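Local coordinates for protein hybrid kinase (Caulobacter vibrioides, PDB 6QRL) that binds the second messenger cyclic di-GMP through the pseudo-receiver domain studied here and, as a hybrid histidine kinase, probably transfers the phosphoryl group of ATP to a protein histidine, at residues V74-P79 and K99-A104; G92-L97 and L111-A116; A50-D55 and A69-V74. All blocks are in the same frame, centred on the assembly; numbering follows the deposited sequence.

Interaction 1 (V74-P79 and K99-A104). With C2E (9,9'-[(2R,3R,3aS,5S,7aR,9R,10R,10aS,12S,14aR)-3,5,10,12-tetrahydroxy-5,12-dioxidooctahydro-2H,7H-difuro[3,2-d:3',2'-j][1,3,7,9,2,8]tetraoxadiphosphacyclododecine-2,9-diyl]bis(2-amino-1,9-dihydro-6H-purin-6-one)), chain C.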
loop_
_atom_site.group_PDB
_atom_site.type_symbol
_atom_site.label_atom_id
_atom_site.label_comp_id
_atom_site.label_asym_id
_atom_site.label_seq_id
_atom_site.Cartn_x
_atom_site.Cartn_y
_atom_site.Cartn_z
ATOM N N VAL A 74 0.822 -0.724 3.217
ATOM C CA VAL A 74 0.633 -2.195 3.251
ATOM C C VAL A 74 1.427 -2.770 2.080
ATOM O O VAL A 74 1.219 -2.282 0.960
ATOM C CB VAL A 74 -0.856 -2.532 3.115
ATOM C CG1 VAL A 74 -1.097 -4.014 3.230
ATOM C CG2 VAL A 74 -1.701 -1.779 4.131
ATOM N N VAL A 75 2.215 -3.815 2.308
ATOM C CA VAL A 75 3.054 -4.408 1.240
ATOM C C VAL A 75 2.308 -5.604 0.623
ATOM O O VAL A 75 1.735 -6.404 1.396
ATOM C CB VAL A 75 4.445 -4.786 1.786
ATOM C CG1 VAL A 75 4.356 -5.747 2.965
ATOM C CG2 VAL A 75 5.338 -5.380 0.713
ATOM N N LEU A 76 2.381 -5.762 -0.700
ATOM C CA LEU A 76 1.837 -6.943 -1.437
ATOM C C LEU A 76 2.955 -7.976 -1.636
ATOM O O LEU A 76 3.958 -7.650 -2.292
ATOM C CB LEU A 76 1.302 -6.494 -2.804
ATOM C CG LEU A 76 -0.087 -5.864 -2.860
ATOM C CD1 LEU A 76 -0.432 -5.057 -1.632
ATOM C CD2 LEU A 76 -0.307 -5.064 -4.146
ATOM N N LEU A 77 2.745 -9.206 -1.165
ATOM C CA LEU A 77 3.754 -10.291 -1.111
ATOM C C LEU A 77 3.220 -11.523 -1.840
ATOM O O LEU A 77 1.998 -11.761 -1.787
ATOM C CB LEU A 77 4.041 -10.649 0.353
ATOM C CG LEU A 77 4.665 -9.543 1.208
ATOM C CD1 LEU A 77 4.775 -9.975 2.663
ATOM C CD2 LEU A 77 6.040 -9.191 0.688
ATOM N N THR A 78 4.100 -12.323 -2.435
ATOM C CA THR A 78 3.772 -13.724 -2.796
ATOM C C THR A 78 3.815 -14.550 -1.513
ATOM O O THR A 78 4.466 -14.152 -0.541
ATOM C CB THR A 78 4.728 -14.272 -3.857
ATOM O OG1 THR A 78 6.017 -14.421 -3.252
ATOM C CG2 THR A 78 4.789 -13.375 -5.084
ATOM N N PRO A 79 3.152 -15.725 -1.474
ATOM C CA PRO A 79 3.279 -16.631 -0.334
ATOM C C PRO A 79 4.727 -17.020 -0.027
ATOM O O PRO A 79 5.056 -17.176 1.146
ATOM C CB PRO A 79 2.453 -17.867 -0.746
ATOM C CG PRO A 79 1.503 -17.360 -1.804
ATOM C CD PRO A 79 2.238 -16.236 -2.509
ATOM N N LYS A 99 -0.710 -11.985 -2.555
ATOM C CA LYS A 99 -1.105 -12.052 -3.983
ATOM C C LYS A 99 -1.411 -13.506 -4.322
ATOM O O LYS A 99 -0.611 -14.375 -4.008
ATOM C CB LYS A 99 0.011 -11.498 -4.873
ATOM C CG LYS A 99 0.141 -9.985 -4.863
ATOM C CD LYS A 99 1.314 -9.450 -5.715
ATOM C CE LYS A 99 2.691 -9.782 -5.165
ATOM N NZ LYS A 99 3.736 -9.346 -6.124
ATOM N N PRO A 100 -2.576 -13.844 -4.928
ATOM C CA PRO A 100 -3.537 -12.854 -5.430
ATOM C C PRO A 100 -4.463 -12.339 -4.311
ATOM O O PRO A 100 -4.878 -13.161 -3.527
ATOM C CB PRO A 100 -4.357 -13.692 -6.445
ATOM C CG PRO A 100 -4.364 -15.112 -5.848
ATOM C CD PRO A 100 -3.066 -15.237 -5.062
ATOM N N LEU A 101 -4.775 -11.031 -4.287
ATOM C CA LEU A 101 -5.489 -10.353 -3.168
ATOM C C LEU A 101 -6.951 -10.806 -3.078
ATOM O O LEU A 101 -7.662 -10.876 -4.126
ATOM C CB LEU A 101 -5.486 -8.839 -3.368
ATOM C CG LEU A 101 -4.149 -8.119 -3.510
ATOM C CD1 LEU A 101 -4.289 -6.648 -3.099
ATOM C CD2 LEU A 101 -3.037 -8.789 -2.711
ATOM N N ARG A 102 -7.418 -11.019 -1.859
ATOM C CA ARG A 102 -8.854 -11.179 -1.524
ATOM C C ARG A 102 -9.420 -9.807 -1.165
ATOM O O ARG A 102 -8.813 -9.132 -0.314
ATOM C CB ARG A 102 -9.026 -12.109 -0.323
ATOM C CG ARG A 102 -8.815 -13.574 -0.662
ATOM C CD ARG A 102 -8.811 -14.388 0.611
ATOM N NE ARG A 102 -8.412 -15.753 0.330
ATOM C CZ ARG A 102 -8.197 -16.678 1.249
ATOM N NH1 ARG A 102 -8.379 -16.390 2.519
ATOM N NH2 ARG A 102 -7.861 -17.906 0.882
ATOM N N ALA A 103 -10.549 -9.429 -1.755
ATOM C CA ALA A 103 -11.223 -8.140 -1.476
ATOM C C ALA A 103 -11.337 -7.925 0.034
ATOM O O ALA A 103 -10.998 -6.842 0.498
ATOM C CB ALA A 103 -12.584 -8.091 -2.140
ATOM N N ALA A 104 -11.853 -8.910 0.779
ATOM C CA ALA A 104 -12.118 -8.780 2.234
ATOM C C ALA A 104 -10.814 -8.469 2.988
ATOM O O ALA A 104 -10.856 -7.703 3.954
ATOM C CB ALA A 104 -12.780 -10.032 2.773
HETATM P P1 C2E C . -1.907 -15.715 7.092
HETATM O O2P C2E C . -1.358 -14.769 6.049
HETATM O O1P C2E C . -0.964 -16.478 7.972
HETATM O "O5'" C2E C . -2.758 -14.789 8.085
HETATM C "C5'" C2E C . -3.197 -15.347 9.326
HETATM C "C4'" C2E C . -3.952 -14.276 10.053
HETATM O "O4'" C2E C . -3.046 -13.228 10.446
HETATM C "C3'" C2E C . -5.003 -13.560 9.220
HETATM O "O3'" C2E C . -6.169 -14.401 9.237
HETATM C "C2'" C2E C . -5.129 -12.200 9.943
HETATM O "O2'" C2E C . -6.260 -12.150 10.786
HETATM C "C1'" C2E C . -3.816 -12.080 10.727
HETATM N N9 C2E C . -2.964 -10.941 10.383
HETATM C C8 C2E C . -2.146 -10.268 11.259
HETATM N N7 C2E C . -1.425 -9.339 10.677
HETATM C C5 C2E C . -1.768 -9.418 9.335
HETATM C C6 C2E C . -1.309 -8.661 8.232
HETATM O O6 C2E C . -0.454 -7.775 8.210
HETATM N N1 C2E C . -1.906 -9.073 7.041
HETATM C C2 C2E C . -2.844 -10.071 6.920
HETATM N N2 C2E C . -3.296 -10.319 5.680
HETATM N N3 C2E C . -3.284 -10.787 7.958
HETATM C C4 C2E C . -2.709 -10.409 9.132
HETATM P P11 C2E C . -7.059 -14.404 7.902
HETATM O O21 C2E C . -7.175 -12.966 7.495
HETATM O O11 C2E C . -8.304 -15.198 8.175
HETATM O O5A C2E C . -6.198 -15.232 6.834
HETATM C C5A C2E C . -6.100 -16.686 6.900
HETATM C C4A C2E C . -5.222 -17.171 5.773
HETATM O O4A C2E C . -5.933 -17.039 4.518
HETATM C C3A C2E C . -3.927 -16.396 5.548
HETATM O O3A C2E C . -2.937 -16.816 6.499
HETATM C C2A C2E C . -3.619 -16.743 4.094
HETATM O O2A C2E C . -3.067 -18.005 3.818
HETATM C C1A C2E C . -5.018 -16.736 3.477
HETATM N N91 C2E C . -5.336 -15.428 2.934
HETATM C C81 C2E C . -5.827 -14.374 3.660
HETATM N N71 C2E C . -5.968 -13.278 2.952
HETATM C C51 C2E C . -5.533 -13.642 1.686
HETATM C C61 C2E C . -5.472 -12.868 0.507
HETATM O O61 C2E C . -5.723 -11.661 0.378
HETATM N N11 C2E C . -4.991 -13.626 -0.565
HETATM C C21 C2E C . -4.632 -14.953 -0.511
HETATM N N21 C2E C . -4.222 -15.492 -1.671
HETATM N N31 C2E C . -4.663 -15.679 0.603
HETATM C C41 C2E C . -5.139 -14.969 1.655
#
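Lys-99 and Leu-77 make the backbone link: Lys-99 N donates to Leu-77 O at 2.8 Å, almost straight at 173°. The peptide between Lys-99 and Pro-100 is cis, as in the Lys-Pro pair of receiver domains. The Lys-99 chain passes over the end of strand 73-77. Its bend at chi3 (-68°) carries CE to 3.8 Å from Leu-76 O. Lys-99 NZ continues to a salt bridge with Asp-55, the predicted phosphorylation site.

The apolar packing centres on Leu-76. Lys-99 CD packs on Leu-76 CB. Leu-101 CD2 meets Leu-76 CG at 4.2 Å, and these two leucine side chains cross at about a right angle.

The ligand uses the polar backbone of 99-104. Pro-100 O accepts from C2E N11 at 3.0 Å and from C2E N21 at 3.1 Å. Arg-102 N donates to C2E O61 at 2.9 Å. Three backbone bonds thus hold the Watson-Crick edge of one guanine. The Arg-102 guanidinium lies nearly parallel to this base, with C2E C41 3.4 Å above the guanidinium plane. Its chain, extended from CG to NE, runs along the base to get there. Arg-102 NH2 also bonds a second cyclic di-GMP.

Strand 73-77 runs between strands 51-55 and 95-98. Leu-77 packs on Ile-85 and Leu-88 of helix 85-91, and Leu-101 on Leu-106 of helix 103-111.

Interaction 2 (G92-L97 and L111-A116). With C2E (9,9'-[(2R,3R,3aS,5S,7aR,9R,10R,10aS,12S,14aR)-3,5,10,12-tetrahydroxy-5,12-dioxidooctahydro-2H,7H-difuro[3,2-d:3',2'-j][1,3,7,9,2,8]tetraoxadiphosphacyclododecine-2,9-diyl]bis(2-amino-1,9-dihydro-6H-purin-6-one)), chain C.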
loop_
_atom_site.group_PDB
_atom_site.type_symbol
_atom_site.label_atom_id
_atom_site.label_comp_id
_atom_site.label_asym_id
_atom_site.label_seq_id
_atom_site.Cartn_x
_atom_site.Cartn_y
_atom_site.Cartn_z
ATOM N N GLY A 92 8.565 -0.267 8.786
ATOM C CA GLY A 92 7.428 0.631 9.078
ATOM C C GLY A 92 6.124 0.265 8.355
ATOM O O GLY A 92 5.165 1.033 8.433
ATOM N N PHE A 93 6.067 -0.833 7.613
ATOM C CA PHE A 93 4.802 -1.284 6.982
ATOM C C PHE A 93 3.770 -1.655 8.056
ATOM O O PHE A 93 4.096 -2.292 9.051
ATOM C CB PHE A 93 5.058 -2.451 6.041
ATOM C CG PHE A 93 5.546 -2.006 4.689
ATOM C CD1 PHE A 93 4.647 -1.536 3.738
ATOM C CD2 PHE A 93 6.878 -2.112 4.351
ATOM C CE1 PHE A 93 5.084 -1.149 2.481
ATOM C CE2 PHE A 93 7.313 -1.736 3.089
ATOM C CZ PHE A 93 6.419 -1.245 2.162
ATOM N N SER A 94 2.528 -1.268 7.834
ATOM C CA SER A 94 1.395 -1.524 8.757
ATOM C C SER A 94 1.056 -3.020 8.753
ATOM O O SER A 94 0.708 -3.568 9.791
ATOM C CB SER A 94 0.205 -0.711 8.308
ATOM O OG SER A 94 -0.963 -1.038 9.045
ATOM N N GLY A 95 1.138 -3.649 7.592
ATOM C CA GLY A 95 0.697 -5.033 7.362
ATOM C C GLY A 95 1.028 -5.460 5.942
ATOM O O GLY A 95 1.719 -4.722 5.204
ATOM N N TYR A 96 0.584 -6.646 5.594
ATOM C CA TYR A 96 0.847 -7.281 4.286
ATOM C C TYR A 96 -0.477 -7.836 3.753
ATOM O O TYR A 96 -1.432 -8.056 4.532
ATOM C CB TYR A 96 1.899 -8.379 4.425
ATOM C CG TYR A 96 1.441 -9.583 5.201
ATOM C CD1 TYR A 96 1.666 -9.685 6.563
ATOM C CD2 TYR A 96 0.750 -10.611 4.564
ATOM C CE1 TYR A 96 1.198 -10.772 7.288
ATOM C CE2 TYR A 96 0.306 -11.717 5.263
ATOM C CZ TYR A 96 0.546 -11.809 6.625
ATOM O OH TYR A 96 0.083 -12.895 7.298
ATOM N N LEU A 97 -0.510 -8.045 2.447
ATOM C CA LEU A 97 -1.560 -8.758 1.701
ATOM C C LEU A 97 -0.846 -9.780 0.825
ATOM O O LEU A 97 0.216 -9.421 0.260
ATOM C CB LEU A 97 -2.317 -7.728 0.862
ATOM C CG LEU A 97 -3.221 -6.802 1.662
ATOM C CD1 LEU A 97 -3.739 -5.651 0.812
ATOM C CD2 LEU A 97 -4.360 -7.609 2.256
ATOM N N LEU A 111 -8.576 -0.508 6.321
ATOM C CA LEU A 111 -9.320 0.061 7.489
ATOM C C LEU A 111 -8.424 0.141 8.729
ATOM O O LEU A 111 -8.595 1.110 9.482
ATOM C CB LEU A 111 -10.569 -0.770 7.801
ATOM C CG LEU A 111 -11.675 -0.686 6.751
ATOM C CD1 LEU A 111 -12.967 -1.321 7.269
ATOM C CD2 LEU A 111 -11.939 0.757 6.316
ATOM N N GLN A 112 -7.498 -0.802 8.922
ATOM C CA GLN A 112 -6.690 -0.924 10.165
ATOM C C GLN A 112 -5.308 -0.290 9.999
ATOM O O GLN A 112 -4.528 -0.393 10.948
ATOM C CB GLN A 112 -6.490 -2.399 10.534
ATOM C CG GLN A 112 -7.793 -3.147 10.811
ATOM C CD GLN A 112 -7.600 -4.651 10.852
ATOM O OE1 GLN A 112 -6.474 -5.167 10.859
ATOM N NE2 GLN A 112 -8.707 -5.373 10.869
ATOM N N ALA A 113 -4.980 0.256 8.825
ATOM C CA ALA A 113 -3.607 0.679 8.450
ATOM C C ALA A 113 -3.093 1.755 9.430
ATOM O O ALA A 113 -3.849 2.717 9.724
ATOM C CB ALA A 113 -3.585 1.217 7.056
ATOM N N VAL A 114 -1.855 1.598 9.901
ATOM C CA VAL A 114 -1.220 2.456 10.945
ATOM C C VAL A 114 -0.030 3.137 10.274
ATOM O O VAL A 114 0.472 2.612 9.230
ATOM C CB VAL A 114 -0.804 1.645 12.196
ATOM C CG1 VAL A 114 -1.991 0.959 12.884
ATOM C CG2 VAL A 114 0.271 0.600 11.872
ATOM N N THR A 115 0.407 4.249 10.845
ATOM C CA THR A 115 1.452 5.120 10.272
ATOM C C THR A 115 2.829 4.491 10.473
ATOM O O THR A 115 3.082 3.954 11.552
ATOM C CB THR A 115 1.480 6.496 10.942
ATOM O OG1 THR A 115 0.168 6.851 11.382
ATOM C CG2 THR A 115 2.004 7.547 9.996
ATOM N N ALA A 116 3.718 4.645 9.498
ATOM C CA ALA A 116 5.186 4.557 9.719
ATOM C C ALA A 116 5.663 5.750 10.566
ATOM O O ALA A 116 5.050 6.809 10.481
ATOM C CB ALA A 116 5.913 4.498 8.401
HETATM P P1 C2E C . -1.907 -15.715 7.092
HETATM O O2P C2E C . -1.358 -14.769 6.049
HETATM O O1P C2E C . -0.964 -16.478 7.972
HETATM O "O5'" C2E C . -2.758 -14.789 8.085
HETATM C "C5'" C2E C . -3.197 -15.347 9.326
HETATM C "C4'" C2E C . -3.952 -14.276 10.053
HETATM O "O4'" C2E C . -3.046 -13.228 10.446
HETATM C "C3'" C2E C . -5.003 -13.560 9.220
HETATM O "O3'" C2E C . -6.169 -14.401 9.237
HETATM C "C2'" C2E C . -5.129 -12.200 9.943
HETATM O "O2'" C2E C . -6.260 -12.150 10.786
HETATM C "C1'" C2E C . -3.816 -12.080 10.727
HETATM N N9 C2E C . -2.964 -10.941 10.383
HETATM C C8 C2E C . -2.146 -10.268 11.259
HETATM N N7 C2E C . -1.425 -9.339 10.677
HETATM C C5 C2E C . -1.768 -9.418 9.335
HETATM C C6 C2E C . -1.309 -8.661 8.232
HETATM O O6 C2E C . -0.454 -7.775 8.210
HETATM N N1 C2E C . -1.906 -9.073 7.041
HETATM C C2 C2E C . -2.844 -10.071 6.920
HETATM N N2 C2E C . -3.296 -10.319 5.680
HETATM N N3 C2E C . -3.284 -10.787 7.958
HETATM C C4 C2E C . -2.709 -10.409 9.132
HETATM P P11 C2E C . -7.059 -14.404 7.902
HETATM O O21 C2E C . -7.175 -12.966 7.495
HETATM O O11 C2E C . -8.304 -15.198 8.175
HETATM O O5A C2E C . -6.198 -15.232 6.834
HETATM C C5A C2E C . -6.100 -16.686 6.900
HETATM C C4A C2E C . -5.222 -17.171 5.773
HETATM O O4A C2E C . -5.933 -17.039 4.518
HETATM C C3A C2E C . -3.927 -16.396 5.548
HETATM O O3A C2E C . -2.937 -16.816 6.499
HETATM C C2A C2E C . -3.619 -16.743 4.094
HETATM O O2A C2E C . -3.067 -18.005 3.818
HETATM C C1A C2E C . -5.018 -16.736 3.477
HETATM N N91 C2E C . -5.336 -15.428 2.934
HETATM C C81 C2E C . -5.827 -14.374 3.660
HETATM N N71 C2E C . -5.968 -13.278 2.952
HETATM C C51 C2E C . -5.533 -13.642 1.686
HETATM C C61 C2E C . -5.472 -12.868 0.507
HETATM O O61 C2E C . -5.723 -11.661 0.378
HETATM N N11 C2E C . -4.991 -13.626 -0.565
HETATM C C21 C2E C . -4.632 -14.953 -0.511
HETATM N N21 C2E C . -4.222 -15.492 -1.671
HETATM N N31 C2E C . -4.663 -15.679 0.603
HETATM C C41 C2E C . -5.139 -14.969 1.655
HETATM O O HOH W 1 2.490 2.027 7.384
#
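Gly-92 and Ala-116 (CA to CA 4.6 Å) and Ser-94 and Val-114 (CA to CA 5.2 Å) pair off as the two chain segments pass in opposite directions. Gly-92 closes helix 85-91 with a Schellman motif, at a phi of 119°. Its O atom touches Ala-116 CB at 3.5 Å.

Ser-94 carries the contact. Its hydroxyl is turned away from its own backbone N (chi1 173°) and reaches the facing loop. There Val-114 N donates to Ser-94 OG at 2.9 Å, with an N-H...O angle of 154°. Val-114 CG2 packs beside the same OG, and Ala-113 CA lies close to it. A water lies within hydrogen-bonding distance of both Gly-92 O and Val-114 O and bridges them.

Strand 95-98 and helix 103-111 form the last beta-alpha unit of the receiver fold. The contact joins the start of that unit to the loop that leaves it.

Further along the strand, one guanine of the cyclic di-GMP meets Gly-95 and Tyr-96. Tyr-96 N donates to C2E O6 at 3.0 Å. Tyr-96 O takes C2E N1 at 2.7 Å and also accepts from C2E N2. The phenol ring covers the base, with C2E N1 3.5 Å above the ring centre. At the ring edge, Tyr-96 OH donates to the phosphate oxygen C2E O2P at 2.7 Å. Gly-95 CA lies against C2E O6. Ser-105 OG is also hydrogen-bonded to the ligand.

Interaction 3 (A50-D55 and A69-V74)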
loop_
_atom_site.group_PDB
_atom_site.type_symbol
_atom_site.label_atom_id
_atom_site.label_comp_id
_atom_site.label_asym_id
_atom_site.label_seq_id
_atom_site.Cartn_x
_atom_site.Cartn_y
_atom_site.Cartn_z
ATOM N N ALA A 50 -4.220 9.114 1.605
ATOM C CA ALA A 50 -4.400 7.785 0.965
ATOM C C ALA A 50 -3.579 6.733 1.712
ATOM O O ALA A 50 -2.393 7.002 2.076
ATOM C CB ALA A 50 -3.992 7.844 -0.485
ATOM N N VAL A 51 -4.155 5.551 1.913
ATOM C CA VAL A 51 -3.357 4.354 2.313
ATOM C C VAL A 51 -2.631 3.857 1.062
ATOM O O VAL A 51 -3.296 3.781 0.009
ATOM C CB VAL A 51 -4.254 3.263 2.917
ATOM C CG1 VAL A 51 -3.487 1.985 3.191
ATOM C CG2 VAL A 51 -4.940 3.770 4.170
ATOM N N LEU A 52 -1.354 3.511 1.172
ATOM C CA LEU A 52 -0.494 3.097 0.031
ATOM C C LEU A 52 -0.359 1.576 0.002
ATOM O O LEU A 52 0.167 1.016 0.975
ATOM C CB LEU A 52 0.877 3.764 0.168
ATOM C CG LEU A 52 0.862 5.274 0.408
ATOM C CD1 LEU A 52 2.277 5.811 0.623
ATOM C CD2 LEU A 52 0.195 5.995 -0.756
ATOM N N LEU A 53 -0.900 0.921 -1.026
ATOM C CA LEU A 53 -0.642 -0.514 -1.286
ATOM C C LEU A 53 0.607 -0.552 -2.180
ATOM O O LEU A 53 0.570 0.005 -3.291
ATOM C CB LEU A 53 -1.844 -1.166 -1.966
ATOM C CG LEU A 53 -2.992 -1.686 -1.110
ATOM C CD1 LEU A 53 -3.064 -1.089 0.284
ATOM C CD2 LEU A 53 -4.305 -1.549 -1.851
ATOM N N ILE A 54 1.696 -1.115 -1.665
ATOM C CA ILE A 54 3.022 -1.107 -2.336
ATOM C C ILE A 54 3.390 -2.545 -2.667
ATOM O O ILE A 54 3.606 -3.314 -1.723
ATOM C CB ILE A 54 4.071 -0.412 -1.464
ATOM C CG1 ILE A 54 3.662 1.037 -1.184
ATOM C CG2 ILE A 54 5.448 -0.472 -2.112
ATOM C CD1 ILE A 54 4.607 1.778 -0.244
ATOM N N ASP A 55 3.490 -2.853 -3.957
ATOM C CA ASP A 55 3.898 -4.169 -4.508
ATOM C C ASP A 55 5.357 -4.452 -4.139
ATOM O O ASP A 55 6.206 -3.646 -4.488
ATOM C CB ASP A 55 3.660 -4.188 -6.021
ATOM C CG ASP A 55 3.665 -5.572 -6.653
ATOM O OD1 ASP A 55 4.175 -6.511 -5.994
ATOM O OD2 ASP A 55 3.193 -5.700 -7.835
ATOM N N ALA A 69 7.859 7.655 5.113
ATOM C CA ALA A 69 7.743 8.169 6.494
ATOM C C ALA A 69 6.425 8.944 6.636
ATOM O O ALA A 69 6.042 9.692 5.715
ATOM C CB ALA A 69 8.954 9.016 6.844
ATOM N N GLY A 70 5.727 8.730 7.749
ATOM C CA GLY A 70 4.503 9.458 8.110
ATOM C C GLY A 70 3.306 9.030 7.283
ATOM O O GLY A 70 2.245 9.662 7.421
ATOM N N ARG A 71 3.424 7.975 6.477
ATOM C CA ARG A 71 2.295 7.455 5.667
ATOM C C ARG A 71 1.887 6.070 6.178
ATOM O O ARG A 71 2.648 5.453 6.975
ATOM C CB ARG A 71 2.701 7.486 4.194
ATOM C CG ARG A 71 3.025 8.891 3.664
ATOM C CD ARG A 71 1.861 9.878 3.716
ATOM N NE ARG A 71 0.747 9.398 2.891
ATOM C CZ ARG A 71 0.415 9.819 1.672
ATOM N NH1 ARG A 71 1.090 10.801 1.092
ATOM N NH2 ARG A 71 -0.609 9.257 1.036
ATOM N N ARG A 72 0.702 5.632 5.762
ATOM C CA ARG A 72 0.096 4.318 6.110
ATOM C C ARG A 72 0.243 3.396 4.890
ATOM O O ARG A 72 -0.363 3.704 3.844
ATOM C CB ARG A 72 -1.353 4.549 6.541
ATOM C CG ARG A 72 -1.478 5.630 7.610
ATOM C CD ARG A 72 -2.909 5.912 7.960
ATOM N NE ARG A 72 -2.929 6.903 9.011
ATOM C CZ ARG A 72 -3.307 6.695 10.267
ATOM N NH1 ARG A 72 -3.791 5.522 10.649
ATOM N NH2 ARG A 72 -3.249 7.692 11.142
ATOM N N SER A 73 1.093 2.372 4.995
ATOM C CA SER A 73 1.461 1.503 3.846
ATOM C C SER A 73 1.288 0.037 4.195
ATOM O O SER A 73 1.581 -0.346 5.320
ATOM C CB SER A 73 2.878 1.749 3.404
ATOM O OG SER A 73 3.063 3.098 3.026
ATOM N N VAL A 74 0.822 -0.724 3.217
ATOM C CA VAL A 74 0.633 -2.195 3.251
ATOM C C VAL A 74 1.427 -2.770 2.080
ATOM O O VAL A 74 1.219 -2.282 0.960
ATOM C CB VAL A 74 -0.856 -2.532 3.115
ATOM C CG1 VAL A 74 -1.097 -4.014 3.230
ATOM C CG2 VAL A 74 -1.701 -1.779 4.131
HETATM O O HOH W 2 -0.881 7.487 4.352
#
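Leu-52 and Val-74 lie at the tight part of this contact, where strands 51-55 and 73-77 pair in parallel. Leu-52 N donates to Arg-72 O, and Val-74 N to Leu-52 O. Ile-54 N donates to Val-74 O; each of the three bonds is close to straight. On one face of the sheet, Leu-53 CD1 packs at 3.9 Å on Val-74 CB. These side chains lie side by side and point the same way. Val-51 CG1 also meets Val-74 CG2, at 4.3 Å. On the other face, Ser-73 OG sits among carbons, 3.7 Å from Leu-52 CB and 3.8 Å from Ile-54 CD1.

The contact opens toward solvent at Arg-71 and Arg-72. The Arg-71 chain folds back through chi2 and chi3 (-62° and -61°). This brings Arg-71 NH2 to Ala-50 O at 3.1 Å, at 170°. The carbonyl oxygen lies in the guanidinium plane, and the N-H meets one of its lone pairs. A water donates to Ala-50 O and accepts from Arg-71 NE and Arg-72 N. One direct bond from NH2 and one through the water from NE would restrict the turning of the guanidinium. Leu-52 CD1 lies over one face of it, offset toward the rim. Arg-72 is exposed; its chain leads away to Ala-113 O, which NH1 bonds.

Strand 51-55 ends at Asp-55, the predicted phosphorylation site, not phosphorylated here. Two neighbouring parallel strands, the first ending in this aspartate, belong to the receiver fold, whose parallel sheet has strand order 2-1-3-4-5.

All three contacts reach the same parallel sheet. Interactions 1 and 3 both use strand 73-77, and interaction 2 uses the neighbouring strand 95-98. Interaction 3 comes first along the chain and shares Val-74 with interaction 1. Interactions 1 and 2 cross along the chain, since their segments alternate. The centres of 2 and 3 are about 7 Å apart; those of 1 and 2 are about 13 Å apart, and those of 1 and 3 about 14 Å. Interactions 1 and 2 hold the two guanines of one cyclic di-GMP. Segment 99-104 links the ligand site to interaction 3: its backbone binds the ligand, and the Lys-99 side chain reaches back to Asp-55.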